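Local coordinates for protein putative transcriptional coactivator P15 (Enterobacteria phage t5, PDB 4BG7) that probably binds DNA as a phage relative of the eukaryotic coactivator PC4 and is implicated in recombination-dependent DNA replication, at residues 75-78 and 79-83; 85-88 and 89-93. All coordinates share one frame; numbering follows the deposited sequence.

Contact 1 (75-78 and 79-83)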
ATOM      1  N   TYR A  75       6.238  -9.254  -3.420  1.00 25.70           N
ATOM      2  CA  TYR A  75       6.155 -10.671  -2.996  1.00 27.53           C
ATOM      3  C   TYR A  75       4.864 -11.003  -2.190  1.00 29.60           C
ATOM      4  O   TYR A  75       4.109 -12.028  -2.511  1.00 28.27           O
ATOM      5  CB  TYR A  75       7.437 -11.070  -2.268  1.00 25.42           C
ATOM      6  CG  TYR A  75       7.286 -12.254  -1.353  1.00 27.38           C
ATOM      7  CD1 TYR A  75       7.240 -13.534  -1.848  1.00 30.03           C
ATOM      8  CD2 TYR A  75       7.021 -12.065  -0.010  1.00 31.67           C
ATOM      9  CE1 TYR A  75       7.082 -14.615  -0.994  1.00 33.35           C
ATOM     10  CE2 TYR A  75       6.862 -13.104   0.833  1.00 33.30           C
ATOM     11  CZ  TYR A  75       6.912 -14.387   0.338  1.00 35.51           C
ATOM     12  OH  TYR A  75       6.728 -15.408   1.225  1.00 39.29           O
ATOM     13  N   ALA A  76       4.601 -10.200  -1.145  1.00 28.47           N
ATOM     14  CA  ALA A  76       3.490 -10.519  -0.204  1.00 27.07           C
ATOM     15  C   ALA A  76       2.164 -10.390  -0.894  1.00 28.98           C
ATOM     16  O   ALA A  76       1.265 -11.293  -0.724  1.00 27.80           O
ATOM     17  CB  ALA A  76       3.510  -9.668   1.111  1.00 27.54           C
ATOM     18  N   PHE A  77       2.051  -9.335  -1.706  1.00 25.43           N
ATOM     19  CA  PHE A  77       0.818  -9.059  -2.435  1.00 30.10           C
ATOM     20  C   PHE A  77       0.551 -10.120  -3.528  1.00 32.40           C
ATOM     21  O   PHE A  77      -0.572 -10.678  -3.653  1.00 33.75           O
ATOM     22  CB  PHE A  77       0.915  -7.661  -3.017  1.00 30.06           C
ATOM     23  CG  PHE A  77      -0.345  -7.157  -3.715  1.00 31.39           C
ATOM     24  CD1 PHE A  77      -1.583  -7.357  -3.197  1.00 36.50           C
ATOM     25  CD2 PHE A  77      -0.238  -6.424  -4.846  1.00 36.67           C
ATOM     26  CE1 PHE A  77      -2.706  -6.853  -3.825  1.00 34.79           C
ATOM     27  CE2 PHE A  77      -1.354  -5.871  -5.450  1.00 40.52           C
ATOM     28  CZ  PHE A  77      -2.583  -6.123  -4.948  1.00 36.25           C
ATOM     29  N   THR A  78       1.568 -10.470  -4.291  1.00 30.01           N
ATOM     30  CA  THR A  78       1.383 -11.535  -5.279  1.00 30.88           C
ATOM     31  C   THR A  78       1.180 -12.869  -4.608  1.00 29.78           C
ATOM     32  O   THR A  78       0.493 -13.697  -5.152  1.00 36.20           O
ATOM     33  CB  THR A  78       2.507 -11.631  -6.347  1.00 30.62           C
ATOM     34  OG1 THR A  78       3.757 -11.790  -5.728  1.00 27.48           O
ATOM     35  CG2 THR A  78       2.525 -10.422  -7.215  1.00 32.20           C
ATOM     36  N   GLN A  79       1.720 -13.083  -3.418  1.00 35.99           N
ATOM     37  CA  GLN A  79       1.500 -14.335  -2.724  1.00 34.26           C
ATOM     38  C   GLN A  79       0.046 -14.489  -2.254  1.00 36.29           C
ATOM     39  O   GLN A  79      -0.539 -15.584  -2.321  1.00 34.95           O
ATOM     40  CB  GLN A  79       2.392 -14.475  -1.511  1.00 36.68           C
ATOM     41  CG  GLN A  79       2.077 -15.717  -0.694  1.00 40.67           C
ATOM     42  CD  GLN A  79       3.193 -16.128   0.208  1.00 48.38           C
ATOM     43  OE1 GLN A  79       4.331 -16.334  -0.247  1.00 52.00           O
ATOM     44  NE2 GLN A  79       2.893 -16.224   1.521  1.00 50.62           N
ATOM     45  N   ILE A  80      -0.500 -13.410  -1.703  1.00 29.81           N
ATOM     46  CA  ILE A  80      -1.853 -13.429  -1.184  1.00 29.93           C
ATOM     47  C   ILE A  80      -2.759 -13.688  -2.381  1.00 26.63           C
ATOM     48  O   ILE A  80      -3.721 -14.497  -2.285  1.00 33.41           O
ATOM     49  CB  ILE A  80      -2.213 -12.103  -0.400  1.00 28.69           C
ATOM     50  CG1 ILE A  80      -1.537 -12.150   0.980  1.00 30.99           C
ATOM     51  CG2 ILE A  80      -3.742 -11.954  -0.304  1.00 28.22           C
ATOM     52  CD1 ILE A  80      -1.548 -10.853   1.775  1.00 29.39           C
ATOM     53  N   LEU A  81      -2.480 -13.035  -3.500  1.00 28.20           N
ATOM     54  CA  LEU A  81      -3.294 -13.230  -4.685  1.00 29.00           C
ATOM     55  C   LEU A  81      -3.231 -14.668  -5.209  1.00 31.15           C
ATOM     56  O   LEU A  81      -4.268 -15.220  -5.654  1.00 32.38           O
ATOM     57  CB  LEU A  81      -3.003 -12.230  -5.780  1.00 27.78           C
ATOM     58  CG  LEU A  81      -3.290 -10.725  -5.409  1.00 28.55           C
ATOM     59  CD1 LEU A  81      -2.765  -9.879  -6.554  1.00 26.91           C
ATOM     60  CD2 LEU A  81      -4.775 -10.471  -5.148  1.00 28.95           C
ATOM     61  N   SER A  82      -2.034 -15.255  -5.199  1.00 33.04           N
ATOM     62  CA  SER A  82      -1.856 -16.687  -5.609  1.00 32.34           C
ATOM     63  C   SER A  82      -2.637 -17.648  -4.751  1.00 32.52           C
ATOM     64  O   SER A  82      -3.326 -18.517  -5.261  1.00 34.81           O
ATOM     65  CB  SER A  82      -0.361 -17.068  -5.489  1.00 31.86           C
ATOM     66  OG  SER A  82       0.275 -16.340  -6.520  1.00 34.93           O
ATOM     67  N   GLU A  83      -2.495 -17.523  -3.435  1.00 30.60           N
ATOM     68  CA  GLU A  83      -3.265 -18.335  -2.505  1.00 35.71           C
ATOM     69  C   GLU A  83      -4.790 -18.195  -2.713  1.00 38.45           C
ATOM     70  O   GLU A  83      -5.541 -19.176  -2.651  1.00 35.26           O
ATOM     71  CB  GLU A  83      -2.864 -18.013  -1.102  1.00 39.31           C
ATOM     72  CG  GLU A  83      -1.551 -18.685  -0.779  1.00 47.51           C
ATOM     73  CD  GLU A  83      -1.004 -18.261   0.560  1.00 56.10           C
ATOM     74  OE1 GLU A  83      -1.750 -18.372   1.564  1.00 53.73           O
ATOM     75  OE2 GLU A  83       0.170 -17.803   0.600  1.00 71.01           O
TER
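The carbonyl oxygen of Thr78 is gripped twice by Ser82, whose N and OG reach it from opposite faces of the carbonyl plane. Each bond is 3.0 Å long, from Ser82 N to Thr78 O and from Ser82 OG to Thr78 O, and the hydroxyl is the donor in the second. Ser82 OG lies beside its own backbone N (chi1 -69°), which turns the hydroxyl back along the helix. The hydroxyl of Thr78 also reaches a carbonyl one turn back, that of Phe74, but from a different first torsion, with OG1 between the backbone N and the carbonyl carbon. The main chain adds the regular bonds of the alpha helix, Gln79 N to Tyr75 O at 2.8 Å, Ile80 N to Ala76 O and Leu81 N to Phe77 O.

This is the C-terminal half of helix 67-83, which follows the four-stranded antiparallel sheet of the PC4-like fold. Its apolar side faces the second subunit: Phe77 packs on Met41 of that chain, and Ile80 and Leu81 on its Tyr65. Within the helix, Leu81 CD1 sits over one face of the Phe77 ring, offset toward the rim, in a CH-pi contact 4.2 Å from the ring centroid to that methyl carbon.

On another side of the helix, Tyr75 and Gln79 run side by side in the same direction. The extended Gln79 chain carries OE1 to 3.0 Å from Tyr75 OH. The amide plane stands nearly at right angles to the ring, 78° from it, and Gln79 OE1, placed obliquely to the ring, lies 3.3 Å from Tyr75 CZ.

Contact 2 (85-88 and 89-93); sequences EVLH and EVQKR
Val86 meets Val90 across the first turn of helix 87-98, with Val86 at the N-cap position. Just before it, Glu85 has a positive phi and closes helix 67-83 in a Schellman motif, so a short link passes the chain from one helix into the next.

Three backbone bonds join the segments. Val90 N to Val86 O, at 3.1 Å, and Gln91 N to Leu87 O, at 2.9 Å, are both straight at the hydrogen (171°). Lys92 N to His88 O is also 3.1 Å but more bent, with the donor tilted from the carbonyl plane.

Apolar contacts run mostly at the same four-residue spacing. Val86 CG2 lies 3.7 Å from Val90 CG2 and also touches the CB of Glu89, three residues on. Val86 and Val90 both lean on Leu81 of the preceding helix, while in the second subunit Leu67 packs against Val86 and Thr70 against Val90. Leu87 presses its CD1 against the aliphatic part and amide carbon of Gln91, 3.8 Å from Gln91 CD. The Gln91 CG lies beside its own backbone N (chi1 -57°), which sends the extended chain back along the helix to Leu87; Phe74 of the second subunit also packs on this glutamine.

Salt bridges gather on the 89-93 part of the helix. Lys92 reaches forward to a salt bridge with Glu96, and Arg93 pairs through NH2 with Glu68 of the second subunit. The Glu89 chain, bent at chi2 (44°), brings OE2 to 3.3 Å from Arg93 NH1, a salt bridge whose hydrogen bond is weak.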
ATOM      1  N   GLU A  85      -5.829 -17.707  -5.624  1.00 35.27           N
ATOM      2  CA  GLU A  85      -5.971 -18.249  -7.001  1.00 36.22           C
ATOM      3  C   GLU A  85      -6.544 -17.258  -7.995  1.00 32.22           C
ATOM      4  O   GLU A  85      -7.253 -17.610  -8.981  1.00 34.14           O
ATOM      5  CB  GLU A  85      -6.798 -19.573  -6.977  1.00 39.15           C
ATOM      6  CG  GLU A  85      -6.225 -20.512  -5.910  1.00 41.20           C
ATOM      7  CD  GLU A  85      -6.891 -21.856  -5.892  1.00 46.64           C
ATOM      8  OE1 GLU A  85      -7.921 -21.972  -6.548  1.00 44.31           O
ATOM      9  OE2 GLU A  85      -6.371 -22.781  -5.255  1.00 48.09           O
ATOM     10  N   VAL A  86      -6.232 -15.981  -7.808  1.00 31.85           N
ATOM     11  CA  VAL A  86      -6.684 -14.981  -8.770  1.00 28.50           C
ATOM     12  C   VAL A  86      -5.533 -14.159  -9.418  1.00 30.07           C
ATOM     13  O   VAL A  86      -5.765 -13.179 -10.051  1.00 27.01           O
ATOM     14  CB  VAL A  86      -7.682 -14.031  -8.055  1.00 35.01           C
ATOM     15  CG1 VAL A  86      -7.001 -13.271  -6.927  1.00 29.45           C
ATOM     16  CG2 VAL A  86      -8.299 -13.082  -9.033  1.00 41.22           C
ATOM     17  N   LEU A  87      -4.283 -14.511  -9.181  1.00 29.37           N
ATOM     18  CA  LEU A  87      -3.201 -13.602  -9.647  1.00 27.38           C
ATOM     19  C   LEU A  87      -3.214 -13.278 -11.132  1.00 27.16           C
ATOM     20  O   LEU A  87      -3.067 -12.100 -11.591  1.00 25.36           O
ATOM     21  CB  LEU A  87      -1.869 -14.164  -9.230  1.00 27.24           C
ATOM     22  CG  LEU A  87      -0.650 -13.307  -9.621  1.00 31.92           C
ATOM     23  CD1 LEU A  87      -0.753 -11.904  -9.005  1.00 28.87           C
ATOM     24  CD2 LEU A  87       0.529 -14.051  -9.063  1.00 29.68           C
ATOM     25  N   HIS A  88      -3.437 -14.298 -11.966  1.00 27.93           N
ATOM     26  CA  HIS A  88      -3.490 -14.023 -13.407  1.00 26.95           C
ATOM     27  C   HIS A  88      -4.562 -13.031 -13.812  1.00 29.71           C
ATOM     28  O   HIS A  88      -4.327 -12.172 -14.638  1.00 29.23           O
ATOM     29  CB  HIS A  88      -3.672 -15.352 -14.186  1.00 29.48           C
ATOM     30  CG  HIS A  88      -3.857 -15.161 -15.668  1.00 26.40           C
ATOM     31  ND1 HIS A  88      -2.854 -15.318 -16.546  1.00 27.83           N
ATOM     32  CD2 HIS A  88      -5.005 -14.835 -16.427  1.00 29.61           C
ATOM     33  CE1 HIS A  88      -3.298 -15.093 -17.804  1.00 28.22           C
ATOM     34  NE2 HIS A  88      -4.629 -14.786 -17.734  1.00 28.63           N
ATOM     35  N   GLU A  89      -5.760 -13.152 -13.245  1.00 28.58           N
ATOM     36  CA  GLU A  89      -6.874 -12.238 -13.610  1.00 32.79           C
ATOM     37  C   GLU A  89      -6.498 -10.792 -13.133  1.00 31.15           C
ATOM     38  O   GLU A  89      -6.617  -9.824 -13.901  1.00 33.19           O
ATOM     39  CB  GLU A  89      -8.207 -12.695 -12.930  1.00 36.94           C
ATOM     40  CG  GLU A  89      -9.474 -11.884 -13.314  1.00 46.93           C
ATOM     41  CD  GLU A  89      -9.600 -11.572 -14.821  1.00 55.61           C
ATOM     42  OE1 GLU A  89      -9.760 -12.503 -15.636  1.00 63.19           O
ATOM     43  OE2 GLU A  89      -9.551 -10.386 -15.217  1.00 68.12           O
ATOM     44  N   VAL A  90      -5.962 -10.709 -11.915  1.00 29.54           N
ATOM     45  CA  VAL A  90      -5.575  -9.366 -11.364  1.00 30.55           C
ATOM     46  C   VAL A  90      -4.501  -8.712 -12.243  1.00 32.22           C
ATOM     47  O   VAL A  90      -4.614  -7.525 -12.563  1.00 34.20           O
ATOM     48  CB  VAL A  90      -5.195  -9.470  -9.868  1.00 30.45           C
ATOM     49  CG1 VAL A  90      -4.661  -8.135  -9.308  1.00 35.30           C
ATOM     50  CG2 VAL A  90      -6.392  -9.965  -9.083  1.00 28.53           C
ATOM     51  N   GLN A  91      -3.477  -9.470 -12.662  1.00 32.27           N
ATOM     52  CA  GLN A  91      -2.445  -8.926 -13.587  1.00 37.60           C
ATOM     53  C   GLN A  91      -2.975  -8.518 -14.963  1.00 38.56           C
ATOM     54  O   GLN A  91      -2.474  -7.573 -15.584  1.00 34.47           O
ATOM     55  CB  GLN A  91      -1.206  -9.837 -13.716  1.00 35.94           C
ATOM     56  CG  GLN A  91      -0.557 -10.115 -12.367  1.00 37.83           C
ATOM     57  CD  GLN A  91       0.681 -11.028 -12.422  1.00 42.71           C
ATOM     58  OE1 GLN A  91       1.683 -10.758 -11.771  1.00 47.08           O
ATOM     59  NE2 GLN A  91       0.606 -12.105 -13.183  1.00 41.16           N
ATOM     60  N   LYS A  92      -4.007  -9.213 -15.426  1.00 39.13           N
ATOM     61  CA  LYS A  92      -4.609  -8.922 -16.739  1.00 38.22           C
ATOM     62  C   LYS A  92      -5.377  -7.617 -16.642  1.00 35.21           C
ATOM     63  O   LYS A  92      -5.189  -6.715 -17.427  1.00 36.57           O
ATOM     64  CB  LYS A  92      -5.570 -10.059 -17.130  1.00 40.88           C
ATOM     65  CG  LYS A  92      -6.292  -9.864 -18.475  1.00 41.99           C
ATOM     66  CD  LYS A  92      -7.555 -10.721 -18.517  1.00 45.78           C
ATOM     67  CE  LYS A  92      -8.335 -10.515 -19.816  1.00 49.61           C
ATOM     68  NZ  LYS A  92      -9.430  -9.509 -19.655  1.00 57.54           N
ATOM     69  N   ARG A  93      -6.219  -7.549 -15.620  1.00 42.21           N
ATOM     70  CA  ARG A  93      -6.972  -6.332 -15.256  1.00 44.02           C
ATOM     71  C   ARG A  93      -6.033  -5.160 -14.980  1.00 45.01           C
ATOM     72  O   ARG A  93      -6.374  -4.040 -15.325  1.00 43.51           O
ATOM     73  CB  ARG A  93      -7.822  -6.609 -14.015  1.00 47.88           C
ATOM     74  CG  ARG A  93      -9.206  -5.982 -14.008  1.00 61.03           C
ATOM     75  CD  ARG A  93     -10.253  -6.902 -14.647  1.00 68.18           C
ATOM     76  NE  ARG A  93     -11.487  -6.969 -13.846  1.00 75.70           N
ATOM     77  CZ  ARG A  93     -11.743  -7.869 -12.892  1.00 70.36           C
ATOM     78  NH1 ARG A  93     -10.873  -8.823 -12.596  1.00 67.77           N
ATOM     79  NH2 ARG A  93     -12.895  -7.822 -12.238  1.00 70.43           N
TER

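Contacts 1 and 2 lie on successive helices, 67-83 and 87-98, their centres 11 Å apart, and both touch the second subunit. Contact 1 is partly buried and turns aromatic and aliphatic groups toward that subunit; contact 2 is a surface contact, with a small apolar patch and charged side chains beyond it. Leu81 ties them together: its CD1 packs 3.8 Å from Leu87 CD1 and equally close to Val90 CG1, while Leu81 O probably accepts a hydrogen bond from Val86 N. The serine and threonine hydroxyls of 75-83 turn back onto carbonyls of their own helix, whereas in 89-93 the charged side chains form salt bridges, one of them between subunits.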